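Local coordinates for protein endo-pectate lyase (Erwinia chrysanthemi, PDB 3B8Y) that probably cleaves polygalacturonate and pectins, including highly methylated ones, by calcium-dependent endo-acting elimination that leaves unsaturated galacturonosyl ends, at residues C254-N259 with V315-G320; S258-P263 with R285-V290; T53-D58 with N83-V88. One frame throughout, in Å; residues are numbered along the deposited sequence.

Contact 1: residues C254-N259 with V315-G320; sequences CGDCSN and VVKGQG. With ADA (alpha-D-galactopyranuronic acid), chain C; ADA (alpha-D-galactopyranuronic acid), chain B; ADA (alpha-D-galactopyranuronic acid), chain D.
The side chain of K317 folds over the backbone carbonyl of D256, its CE 3.3 Å from D256 O, and carries its ammonium on to the bound sugars. Both segments are loops between strands of the parallel beta-helix of this polysaccharide lyase; here they build one wall of a groove holding galacturonate units. The main chains are pinned twice. V315 N donates to G255 O at 2.9 Å, nearly straight at 175°, while K317 N reaches C257 O from above the carbonyl plane, 57° out of it. Beside them V315 CG2 packs against D256 CB. CG of K317 leaves anti to the backbone N (chi1 -175°), and bends at chi2 and chi3 curl the chain back, putting NZ 3.2 Å from O3 of the chain C galacturonate in a hydrogen bond. D256 OD2 takes a hydrogen bond from O2 of the same sugar at 2.6 Å, and its salt bridge to K317 NZ is long, at 3.9 Å. The two charges thus meet neighbouring hydroxyls of one sugar. The C254–C257 disulfide closes the loop, its sulfurs packed against that sugar at C3 and O3. G255 N donates to O2 of the chain D unit. The chain B carboxylate is clasped by S258 through both its oxygens, N giving to O6A at 3.0 Å and OG to O6B at 2.7 Å.

Contact 2: residues S258-P263 with R285-V290; sequences SNNGGP and RNYGDV. With ADA (alpha-D-galactopyranuronic acid), chain B.
The ring of Y287 lies flat against G261: the glycine CA sits 3.7 Å from the ring centroid, only 12° off its normal, a CH-pi contact over the face. Because the first torsion of Y287 sets CG anti to the carbonyl carbon (chi1 -71°), the ring runs back along 258-263 and meets its backbone. At the ring's edge, on the CE1 side, stands the side-chain amide of N260, turned 89° to the ring so that the two planes are almost perpendicular. The opposite face is met by N286 ND2, set off toward the rim, so the tyrosine is sandwiched between the glycine and its own sequence neighbour. Further along, Y287 O receives CA-H...O contacts from G262 CA and P263 CA, each at 3.5 Å, and P263 CB rests 3.4 Å from G288 O. No direct hydrogen bond joins the segments. They are loops on successive coils of the right-handed parallel beta-helix: residues 258-263 lead into strand 264-268, and the loop 285-290 runs into the strand that starts at V290. A cis peptide before P263 kinks the first chain, and a type I turn from R285 to G288, closed by G288 N to R285 O at 3.0 Å, shapes the second. Water 1 bridges them, 2.8 Å from both G261 O and D289 OD1. That carboxylate is positioned in turn by the outer shell: R264 N donates to D289 OD1, while S253 OG and N284 N hold D289 OD2.

Contact 3: residues T53-D58 with N83-V88; sequences TTSNPD and NYWYWV
W85 lays its indole face under the backbone of T54 and S55. Strand 85-92 belongs to a four-stranded antiparallel sheet in the N-terminal part of the chain, consistent with a fibronectin type III-like beta-sandwich, and 53-58 is the connection leaving the adjacent strand 44-52. Starting at the root, W85 CB is already 3.4 Å from T54 O. The next atoms, CG and CD2, stay under that same carbonyl oxygen, helped by a first torsion that places CG anti to the carbonyl carbon (chi1 -84°). Outward on the six-membered ring, CE3 meets T54 C at 3.4 Å and CZ3 comes to T53 O and T54 CA. On the pyrrole side the cover is S55: its CA stands 3.7 Å from the five-membered ring's centroid, just 2° off the normal, a CH-pi contact almost straight down on the ring. The tip of that side, NE1, gives its hydrogen to water 2 at 2.9 Å in the plane of the indole; S55 OG holds this water only weakly.

Two residues on, W87 points to the same loop but uses its rim. S55 O lies in the indole plane, 3.5 Å from W87 CZ2, and P57 packs obliquely on the same corner, while R60 adds a cation-pi contact. No hydrogen bond spans the two segments; the strand backbone is tied to its neighbour instead, W85 to G52 and W87 to Y50. At the start of the loop, just after strand 44-52, T53 CG2 touches Y84 CE2 at 4.1 Å.

In the fold
All three contacts are partly buried loop packing at the outside of the molecule rather than deep core, but they sit at its two ends. Contacts 1 and 2 share S258 and N259 and lie on the beta-helix, their centres about 10 Å apart, with Y287 OH against V315 C joining them. Contact 1 faces the sugars, with charges and backbone hydrogen bonds; contact 2, behind it, relies on a tyrosine face, glycines and a bridging water where the loops enter their next strands. Contact 3 lies on the opposite side of the chain's centre, about 51 Å from contact 1 between centres, away from any sugar, and its chemistry is mainly two tryptophans against a loop backbone and a proline.

Contact 1: residues C254-N259 with V315-G320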
loop_
_atom_site.group_PDB
_atom_site.type_symbol
_atom_site.label_atom_id
_atom_site.label_comp_id
_atom_site.label_asym_id
_atom_site.label_seq_id
_atom_site.Cartn_x
_atom_site.Cartn_y
_atom_site.Cartn_z
ATOM N N CYS A 254 5.827 -4.021 15.635
ATOM C CA CYS A 254 7.186 -3.962 16.151
ATOM C C CYS A 254 7.512 -5.048 17.169
ATOM O O CYS A 254 6.834 -5.185 18.189
ATOM C CB CYS A 254 7.475 -2.597 16.747
ATOM S SG CYS A 254 9.255 -2.371 16.994
ATOM N N GLY A 255 8.541 -5.833 16.860
ATOM C CA GLY A 255 8.937 -6.922 17.733
ATOM C C GLY A 255 9.859 -6.564 18.882
ATOM O O GLY A 255 9.745 -7.155 19.960
ATOM N N ASP A 256 10.748 -5.591 18.676
ATOM C CA ASP A 256 11.709 -5.207 19.710
ATOM C C ASP A 256 11.840 -3.710 19.980
ATOM O O ASP A 256 12.925 -3.228 20.295
ATOM C CB ASP A 256 13.092 -5.785 19.362
ATOM C CG ASP A 256 13.641 -5.273 18.018
ATOM O OD1 ASP A 256 14.656 -5.826 17.545
ATOM O OD2 ASP A 256 13.071 -4.331 17.426
ATOM N N CYS A 257 10.748 -2.972 19.848
ATOM C CA CYS A 257 10.782 -1.530 20.074
ATOM C C CYS A 257 11.070 -1.123 21.505
ATOM O O CYS A 257 10.812 -1.884 22.437
ATOM C CB CYS A 257 9.462 -0.902 19.648
ATOM S SG CYS A 257 9.397 -0.542 17.872
ATOM N N SER A 258 11.635 0.072 21.667
ATOM C CA SER A 258 11.914 0.612 22.992
ATOM C C SER A 258 10.540 0.957 23.535
ATOM O O SER A 258 9.754 1.627 22.864
ATOM C CB SER A 258 12.789 1.864 22.901
ATOM O OG SER A 258 14.091 1.538 22.436
ATOM N N ASN A 259 10.238 0.473 24.734
ATOM C CA ASN A 259 8.924 0.683 25.333
ATOM C C ASN A 259 7.932 -0.054 24.427
ATOM O O ASN A 259 6.993 0.538 23.897
ATOM C CB ASN A 259 8.577 2.179 25.416
ATOM C CG ASN A 259 7.207 2.431 26.041
ATOM O OD1 ASN A 259 6.440 3.278 25.570
ATOM N ND2 ASN A 259 6.881 1.671 27.090
ATOM N N VAL A 315 9.330 -8.286 22.585
ATOM C CA VAL A 315 10.207 -7.977 23.705
ATOM C C VAL A 315 10.468 -6.471 23.732
ATOM O O VAL A 315 10.193 -5.759 22.756
ATOM C CB VAL A 315 11.593 -8.690 23.585
ATOM C CG1 VAL A 315 11.437 -10.204 23.617
ATOM C CG2 VAL A 315 12.323 -8.248 22.315
ATOM N N VAL A 316 10.933 -5.983 24.876
ATOM C CA VAL A 316 11.270 -4.574 25.016
ATOM C C VAL A 316 12.744 -4.516 24.636
ATOM O O VAL A 316 13.504 -5.439 24.946
ATOM C CB VAL A 316 11.075 -4.067 26.474
ATOM C CG1 VAL A 316 11.638 -2.654 26.635
ATOM C CG2 VAL A 316 9.603 -4.073 26.842
ATOM N N LYS A 317 13.126 -3.470 23.909
ATOM C CA LYS A 317 14.506 -3.280 23.471
ATOM C C LYS A 317 15.493 -3.528 24.618
ATOM O O LYS A 317 15.381 -2.926 25.688
ATOM C CB LYS A 317 14.688 -1.861 22.935
ATOM C CG LYS A 317 16.058 -1.594 22.353
ATOM C CD LYS A 317 16.165 -2.060 20.923
ATOM C CE LYS A 317 15.448 -1.106 19.991
ATOM N NZ LYS A 317 15.538 -1.597 18.606
ATOM N N GLY A 318 16.428 -4.448 24.390
ATOM C CA GLY A 318 17.424 -4.777 25.393
ATOM C C GLY A 318 17.065 -5.937 26.307
ATOM O O GLY A 318 17.954 -6.634 26.793
ATOM N N GLN A 319 15.772 -6.156 26.533
ATOM C CA GLN A 319 15.305 -7.227 27.411
ATOM C C GLN A 319 15.075 -8.560 26.692
ATOM O O GLN A 319 14.160 -9.310 27.042
ATOM C CB GLN A 319 14.022 -6.792 28.131
ATOM C CG GLN A 319 14.150 -5.481 28.907
ATOM C CD GLN A 319 12.841 -5.037 29.554
ATOM O OE1 GLN A 319 11.888 -5.815 29.661
ATOM N NE2 GLN A 319 12.789 -3.776 29.987
ATOM N N GLY A 320 15.904 -8.858 25.694
ATOM C CA GLY A 320 15.762 -10.111 24.968
ATOM C C GLY A 320 15.671 -9.977 23.459
ATOM O O GLY A 320 15.946 -8.916 22.897
HETATM C C1 ADA C . 13.483 -2.136 13.949
HETATM C C2 ADA C . 13.837 -1.526 15.312
HETATM C C3 ADA C . 12.552 -1.083 15.974
HETATM C C4 ADA C . 11.888 -0.045 15.071
HETATM C C5 ADA C . 11.624 -0.668 13.711
HETATM C C6 ADA C . 11.002 0.361 12.792
HETATM O O2 ADA C . 14.473 -2.502 16.129
HETATM O O3 ADA C . 12.836 -0.513 17.249
HETATM O O4 ADA C . 12.693 1.140 14.928
HETATM O O5 ADA C . 12.840 -1.163 13.105
HETATM O O6B ADA C . 9.866 0.989 13.146
HETATM O O6A ADA C . 11.538 0.630 11.738
HETATM C C1 ADA B . 12.135 2.334 15.415
HETATM C C2 ADA B . 12.906 3.585 14.980
HETATM C C3 ADA B . 14.286 3.577 15.628
HETATM C C4 ADA B . 14.097 3.545 17.143
HETATM C C5 ADA B . 13.315 2.262 17.486
HETATM C C6 ADA B . 13.125 2.167 18.976
HETATM O O2 ADA B . 13.028 3.602 13.552
HETATM O O3 ADA B . 15.009 4.757 15.252
HETATM O O4 ADA B . 13.340 4.688 17.556
HETATM O O5 ADA B . 12.002 2.265 16.852
HETATM O O6B ADA B . 14.194 2.158 19.784
HETATM O O6A ADA B . 12.018 2.098 19.442
HETATM C C1 ADA D . 12.868 -6.692 14.196
HETATM C C2 ADA D . 11.628 -5.865 14.558
HETATM C C3 ADA D . 11.219 -5.045 13.361
HETATM C C4 ADA D . 12.385 -4.146 12.983
HETATM C C5 ADA D . 13.591 -5.069 12.648
HETATM C C6 ADA D . 14.776 -4.223 12.233
HETATM O O2 ADA D . 10.550 -6.723 14.920
HETATM O O3 ADA D . 10.077 -4.260 13.690
HETATM O O4 ADA D . 12.685 -3.292 14.108
HETATM O O5 ADA D . 13.956 -5.835 13.812
HETATM O O6B ADA D . 14.677 -3.425 11.163
HETATM O O6A ADA D . 15.814 -4.269 12.857
#

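Contact 2: residues S258-P263 with R285-V290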
loop_
_atom_site.group_PDB
_atom_site.type_symbol
_atom_site.label_atom_id
_atom_site.label_comp_id
_atom_site.label_asym_id
_atom_site.label_seq_id
_atom_site.Cartn_x
_atom_site.Cartn_y
_atom_site.Cartn_z
ATOM N N SER A 258 11.635 0.072 21.667
ATOM C CA SER A 258 11.914 0.612 22.992
ATOM C C SER A 258 10.540 0.957 23.535
ATOM O O SER A 258 9.754 1.627 22.864
ATOM C CB SER A 258 12.789 1.864 22.901
ATOM O OG SER A 258 14.091 1.538 22.436
ATOM N N ASN A 259 10.238 0.473 24.734
ATOM C CA ASN A 259 8.924 0.683 25.333
ATOM C C ASN A 259 7.932 -0.054 24.427
ATOM O O ASN A 259 6.993 0.538 23.897
ATOM C CB ASN A 259 8.577 2.179 25.416
ATOM C CG ASN A 259 7.207 2.431 26.041
ATOM O OD1 ASN A 259 6.440 3.278 25.570
ATOM N ND2 ASN A 259 6.881 1.671 27.090
ATOM N N ASN A 260 8.218 -1.330 24.178
ATOM C CA ASN A 260 7.367 -2.156 23.331
ATOM C C ASN A 260 6.180 -2.654 24.145
ATOM O O ASN A 260 6.237 -2.728 25.374
ATOM C CB ASN A 260 8.155 -3.339 22.747
ATOM C CG ASN A 260 7.509 -3.918 21.487
ATOM O OD1 ASN A 260 7.753 -5.073 21.116
ATOM N ND2 ASN A 260 6.701 -3.106 20.816
ATOM N N GLY A 261 5.091 -2.944 23.447
ATOM C CA GLY A 261 3.891 -3.420 24.096
ATOM C C GLY A 261 2.800 -3.509 23.054
ATOM O O GLY A 261 3.077 -3.470 21.852
ATOM N N GLY A 262 1.562 -3.630 23.515
ATOM C CA GLY A 262 0.434 -3.717 22.611
ATOM C C GLY A 262 -0.835 -3.183 23.254
ATOM O O GLY A 262 -0.769 -2.547 24.298
ATOM N N PRO A 263 -2.011 -3.472 22.685
ATOM C CA PRO A 263 -2.156 -4.280 21.471
ATOM C C PRO A 263 -2.061 -3.466 20.184
ATOM O O PRO A 263 -2.212 -2.245 20.191
ATOM C CB PRO A 263 -3.540 -4.879 21.647
ATOM C CG PRO A 263 -4.292 -3.742 22.278
ATOM C CD PRO A 263 -3.323 -3.218 23.310
ATOM N N ARG A 285 1.888 -12.066 19.961
ATOM C CA ARG A 285 0.729 -12.580 20.677
ATOM C C ARG A 285 0.738 -12.291 22.170
ATOM O O ARG A 285 -0.313 -12.014 22.752
ATOM C CB ARG A 285 0.479 -14.059 20.386
ATOM C CG ARG A 285 1.409 -15.044 21.024
ATOM C CD ARG A 285 0.723 -16.408 21.047
ATOM N NE ARG A 285 1.581 -17.450 21.600
ATOM C CZ ARG A 285 2.121 -18.436 20.890
ATOM N NH1 ARG A 285 2.897 -19.324 21.494
ATOM N NH2 ARG A 285 1.895 -18.538 19.584
ATOM N N ASN A 286 1.927 -12.282 22.768
ATOM C CA ASN A 286 2.065 -12.003 24.195
ATOM C C ASN A 286 1.599 -10.591 24.527
ATOM O O ASN A 286 1.278 -10.296 25.675
ATOM C CB ASN A 286 3.520 -12.203 24.656
ATOM C CG ASN A 286 4.509 -11.350 23.876
ATOM O OD1 ASN A 286 4.491 -11.329 22.642
ATOM N ND2 ASN A 286 5.386 -10.649 24.595
ATOM N N TYR A 287 1.564 -9.726 23.515
ATOM C CA TYR A 287 1.134 -8.340 23.691
ATOM C C TYR A 287 -0.327 -8.071 23.305
ATOM O O TYR A 287 -0.775 -6.932 23.379
ATOM C CB TYR A 287 2.050 -7.385 22.920
ATOM C CG TYR A 287 3.446 -7.225 23.488
ATOM C CD1 TYR A 287 4.493 -6.786 22.676
ATOM C CD2 TYR A 287 3.722 -7.478 24.840
ATOM C CE1 TYR A 287 5.768 -6.594 23.178
ATOM C CE2 TYR A 287 5.014 -7.292 25.357
ATOM C CZ TYR A 287 6.028 -6.847 24.514
ATOM O OH TYR A 287 7.307 -6.647 24.981
ATOM N N GLY A 288 -1.045 -9.100 22.855
ATOM C CA GLY A 288 -2.450 -8.939 22.493
ATOM C C GLY A 288 -2.772 -8.484 21.072
ATOM O O GLY A 288 -3.915 -8.130 20.771
ATOM N N ASP A 289 -1.776 -8.491 20.193
ATOM C CA ASP A 289 -1.977 -8.072 18.808
ATOM C C ASP A 289 -2.963 -8.941 18.048
ATOM O O ASP A 289 -3.033 -10.151 18.259
ATOM C CB ASP A 289 -0.657 -8.120 18.039
ATOM C CG ASP A 289 0.384 -7.184 18.593
ATOM O OD1 ASP A 289 0.060 -6.318 19.441
ATOM O OD2 ASP A 289 1.540 -7.329 18.163
ATOM N N VAL A 290 -3.713 -8.324 17.145
ATOM C CA VAL A 290 -4.640 -9.087 16.327
ATOM C C VAL A 290 -4.565 -8.640 14.873
ATOM O O VAL A 290 -4.709 -7.455 14.553
ATOM C CB VAL A 290 -6.099 -9.014 16.826
ATOM C CG1 VAL A 290 -6.987 -9.885 15.940
ATOM C CG2 VAL A 290 -6.196 -9.489 18.277
HETATM C C1 ADA B . 12.135 2.334 15.415
HETATM C C2 ADA B . 12.906 3.585 14.980
HETATM C C3 ADA B . 14.286 3.577 15.628
HETATM C C4 ADA B . 14.097 3.545 17.143
HETATM C C5 ADA B . 13.315 2.262 17.486
HETATM C C6 ADA B . 13.125 2.167 18.976
HETATM O O2 ADA B . 13.028 3.602 13.552
HETATM O O3 ADA B . 15.009 4.757 15.252
HETATM O O4 ADA B . 13.340 4.688 17.556
HETATM O O5 ADA B . 12.002 2.265 16.852
HETATM O O6B ADA B . 14.194 2.158 19.784
HETATM O O6A ADA B . 12.018 2.098 19.442
HETATM O O HOH W 1 2.670 -5.545 20.024
#

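Contact 3: residues T53-D58 with N83-V88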
loop_
_atom_site.group_PDB
_atom_site.type_symbol
_atom_site.label_atom_id
_atom_site.label_comp_id
_atom_site.label_asym_id
_atom_site.label_seq_id
_atom_site.Cartn_x
_atom_site.Cartn_y
_atom_site.Cartn_z
ATOM N N THR A 53 -2.887 3.387 -27.942
ATOM C CA THR A 53 -1.517 3.409 -28.444
ATOM C C THR A 53 -1.100 4.806 -28.855
ATOM O O THR A 53 -0.015 4.997 -29.414
ATOM C CB THR A 53 -1.322 2.448 -29.624
ATOM O OG1 THR A 53 -2.394 2.616 -30.564
ATOM C CG2 THR A 53 -1.271 1.007 -29.121
ATOM N N THR A 54 -1.985 5.771 -28.611
ATOM C CA THR A 54 -1.725 7.175 -28.909
ATOM C C THR A 54 -2.358 8.041 -27.821
ATOM O O THR A 54 -3.069 7.551 -26.941
ATOM C CB THR A 54 -2.288 7.640 -30.271
ATOM O OG1 THR A 54 -3.713 7.759 -30.189
ATOM C CG2 THR A 54 -1.900 6.680 -31.392
ATOM N N SER A 55 -2.116 9.339 -27.925
ATOM C CA SER A 55 -2.611 10.319 -26.975
ATOM C C SER A 55 -4.117 10.550 -27.089
ATOM O O SER A 55 -4.768 10.891 -26.106
ATOM C CB SER A 55 -1.872 11.639 -27.208
ATOM O OG SER A 55 -1.728 12.362 -26.001
ATOM N N ASN A 56 -4.652 10.326 -28.287
ATOM C CA ASN A 56 -6.065 10.546 -28.601
ATOM C C ASN A 56 -7.058 9.701 -27.795
ATOM O O ASN A 56 -7.260 8.519 -28.077
ATOM C CB ASN A 56 -6.284 10.352 -30.109
ATOM C CG ASN A 56 -7.669 10.774 -30.573
ATOM O OD1 ASN A 56 -8.009 10.591 -31.744
ATOM N ND2 ASN A 56 -8.469 11.356 -29.677
ATOM N N PRO A 57 -7.751 10.338 -26.833
ATOM C CA PRO A 57 -8.741 9.697 -25.961
ATOM C C PRO A 57 -9.823 8.990 -26.758
ATOM O O PRO A 57 -10.337 7.953 -26.337
ATOM C CB PRO A 57 -9.336 10.880 -25.187
ATOM C CG PRO A 57 -8.247 11.891 -25.199
ATOM C CD PRO A 57 -7.688 11.787 -26.576
ATOM N N ASP A 58 -10.169 9.558 -27.910
ATOM C CA ASP A 58 -11.205 8.987 -28.765
ATOM C C ASP A 58 -10.821 7.632 -29.356
ATOM O O ASP A 58 -11.688 6.866 -29.782
ATOM C CB ASP A 58 -11.588 9.974 -29.880
ATOM C CG ASP A 58 -12.340 11.196 -29.355
ATOM O OD1 ASP A 58 -12.919 11.929 -30.177
ATOM O OD2 ASP A 58 -12.363 11.427 -28.123
ATOM N N ASN A 83 4.448 2.651 -26.971
ATOM C CA ASN A 83 4.022 3.522 -25.882
ATOM C C ASN A 83 2.528 3.318 -25.661
ATOM O O ASN A 83 1.814 2.898 -26.569
ATOM C CB ASN A 83 4.299 4.989 -26.212
ATOM C CG ASN A 83 5.759 5.353 -26.071
ATOM O OD1 ASN A 83 6.384 5.076 -25.047
ATOM N ND2 ASN A 83 6.311 5.990 -27.095
ATOM N N TYR A 84 2.072 3.606 -24.449
ATOM C CA TYR A 84 0.670 3.451 -24.078
ATOM C C TYR A 84 0.136 4.613 -23.263
ATOM O O TYR A 84 0.855 5.242 -22.485
ATOM C CB TYR A 84 0.463 2.178 -23.246
ATOM C CG TYR A 84 0.647 0.902 -24.011
ATOM C CD1 TYR A 84 1.841 0.184 -23.931
ATOM C CD2 TYR A 84 -0.365 0.419 -24.834
ATOM C CE1 TYR A 84 2.021 -0.977 -24.656
ATOM C CE2 TYR A 84 -0.202 -0.734 -25.556
ATOM C CZ TYR A 84 0.991 -1.431 -25.470
ATOM O OH TYR A 84 1.149 -2.580 -26.213
ATOM N N TRP A 85 -1.149 4.877 -23.449
ATOM C CA TRP A 85 -1.847 5.915 -22.715
ATOM C C TRP A 85 -2.957 5.199 -21.950
ATOM O O TRP A 85 -3.567 4.249 -22.457
ATOM C CB TRP A 85 -2.412 6.973 -23.670
ATOM C CG TRP A 85 -1.396 8.019 -24.029
ATOM C CD1 TRP A 85 -1.279 9.268 -23.486
ATOM C CD2 TRP A 85 -0.320 7.889 -24.968
ATOM N NE1 TRP A 85 -0.197 9.918 -24.021
ATOM C CE2 TRP A 85 0.411 9.096 -24.933
ATOM C CE3 TRP A 85 0.098 6.871 -25.837
ATOM C CZ2 TRP A 85 1.538 9.313 -25.733
ATOM C CZ3 TRP A 85 1.222 7.090 -26.637
ATOM C CH2 TRP A 85 1.925 8.295 -26.577
ATOM N N TYR A 86 -3.201 5.635 -20.723
ATOM C CA TYR A 86 -4.224 5.007 -19.900
ATOM C C TYR A 86 -5.149 6.010 -19.252
ATOM O O TYR A 86 -4.750 7.118 -18.929
ATOM C CB TYR A 86 -3.582 4.192 -18.770
ATOM C CG TYR A 86 -2.856 2.931 -19.181
ATOM C CD1 TYR A 86 -3.517 1.705 -19.214
ATOM C CD2 TYR A 86 -1.493 2.954 -19.479
ATOM C CE1 TYR A 86 -2.843 0.535 -19.531
ATOM C CE2 TYR A 86 -0.810 1.789 -19.795
ATOM C CZ TYR A 86 -1.491 0.579 -19.820
ATOM O OH TYR A 86 -0.813 -0.580 -20.141
ATOM N N TRP A 87 -6.390 5.591 -19.053
ATOM C CA TRP A 87 -7.398 6.391 -18.380
ATOM C C TRP A 87 -8.198 5.408 -17.544
ATOM O O TRP A 87 -8.267 4.220 -17.864
ATOM C CB TRP A 87 -8.358 7.057 -19.366
ATOM C CG TRP A 87 -7.757 8.070 -20.272
ATOM C CD1 TRP A 87 -7.801 9.427 -20.125
ATOM C CD2 TRP A 87 -7.103 7.819 -21.522
ATOM N NE1 TRP A 87 -7.225 10.041 -21.218
ATOM C CE2 TRP A 87 -6.787 9.075 -22.089
ATOM C CE3 TRP A 87 -6.758 6.655 -22.222
ATOM C CZ2 TRP A 87 -6.142 9.201 -23.331
ATOM C CZ3 TRP A 87 -6.116 6.776 -23.458
ATOM C CH2 TRP A 87 -5.817 8.042 -24.000
ATOM N N VAL A 88 -8.768 5.897 -16.453
ATOM C CA VAL A 88 -9.620 5.081 -15.598
ATOM C C VAL A 88 -10.921 5.851 -15.432
ATOM O O VAL A 88 -10.920 7.036 -15.078
ATOM C CB VAL A 88 -8.996 4.794 -14.206
ATOM C CG1 VAL A 88 -10.065 4.241 -13.256
ATOM C CG2 VAL A 88 -7.872 3.772 -14.335
HETATM O O HOH W 2 0.958 12.564 -23.955
#